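Local coordinates for protein Hep_Hag family (Burkholderia pseudomallei, PDB 3S6L) that probably mediates bacterial attachment to host cells, as the YadA-like head domain of the trimeric autotransporter adhesin BoaA, at residues S58-S61 against T66-G69. Residues are numbered along the deposited sequence; the frame is centred on the assembly and turned at random.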
# COMPACT_ATOMS: atom_id res chain seq x y z
N SER A 58 12.31 13.05 4.40
CA SER A 58 11.25 12.20 4.95
C SER A 58 11.14 12.41 6.46
O SER A 58 12.13 12.74 7.16
CB SER A 58 11.45 10.71 4.59
OG SER A 58 12.66 10.18 5.09
N ASN A 59 9.93 12.23 6.98
CA ASN A 59 9.68 12.61 8.35
C ASN A 59 8.70 11.67 9.04
O ASN A 59 7.48 11.72 8.78
CB ASN A 59 9.22 14.08 8.43
CG ASN A 59 8.83 14.51 9.85
OD1 ASN A 59 9.61 14.39 10.79
ND2 ASN A 59 7.61 15.01 10.01
N ALA A 60 9.25 10.84 9.94
CA ALA A 60 8.44 9.91 10.69
C ALA A 60 8.41 10.32 12.14
O ALA A 60 9.15 9.78 12.96
CB ALA A 60 8.98 8.47 10.53
N SER A 61 7.53 11.26 12.47
CA SER A 61 7.56 11.86 13.81
C SER A 61 6.48 11.27 14.71
O SER A 61 6.53 11.44 15.92
CB SER A 61 7.42 13.39 13.73
OG SER A 61 6.16 13.70 13.17
N THR A 66 5.77 5.38 9.89
CA THR A 66 6.62 4.93 8.82
C THR A 66 6.46 5.90 7.64
O THR A 66 5.37 6.10 7.12
CB THR A 66 6.26 3.46 8.44
OG1 THR A 66 6.39 2.64 9.60
CG2 THR A 66 7.15 2.93 7.36
N ALA A 67 7.54 6.55 7.25
CA ALA A 67 7.44 7.54 6.16
C ALA A 67 8.46 7.21 5.09
O ALA A 67 9.65 7.29 5.33
CB ALA A 67 7.61 8.98 6.71
N LEU A 68 8.01 6.81 3.91
CA LEU A 68 8.95 6.28 2.89
C LEU A 68 8.69 6.97 1.58
O LEU A 68 7.60 6.84 1.03
CB LEU A 68 8.78 4.77 2.73
CG LEU A 68 8.60 3.92 4.00
CD1 LEU A 68 8.27 2.46 3.63
CD2 LEU A 68 9.86 3.97 4.88
N GLY A 69 9.67 7.71 1.09
CA GLY A 69 9.51 8.52 -0.09
C GLY A 69 10.01 9.91 0.21
O GLY A 69 9.92 10.36 1.37
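A60 and A67 mark the register between segments 58-61 and 66-69, with their CA atoms 5.2 Å apart. The two backbones run in opposite directions, S58 lying near G69 and A60 near A67, yet they are not paired as an antiparallel sheet: no backbone or side-chain hydrogen bond joins the two segments, and the returning loop of one coil faces the strand that opens the next across the buried interior of the roll. The meeting is made by very small groups. A67 contributes most, its CB standing 3.4 Å from N59 O and 4.1 Å from A60 CB, so the methyl meets both the carbonyl and its neighbour. A60 CB also approaches the strand backbone, 4.1 Å from A67 N. Further along, S58 turns its CB toward G69, with CB 3.6 Å from G69 O and 3.9 Å from A67 O. Its hydroxyl is engaged away from this interface: chi1 of 60° sets OG between the backbone N and carbonyl carbon, and OG hydrogen-bonds to G55 O. G69 holds backbone angles (phi 130°, psi 149°) open to glycine. Such close packing of alanine, serine and glycine suits the narrow interior of the left-handed beta-roll of YadA-like heads. A53 of strand 52-54, in the same coil as S58 and A60, touches both, and backbone bonds tie S58 and A60 to S45, N59 to S72 and A74, and T66 to S79. On the other face of strand 66-68, turned to the subunit interface, L68 packs on L54 of the second subunit and L68 of the third.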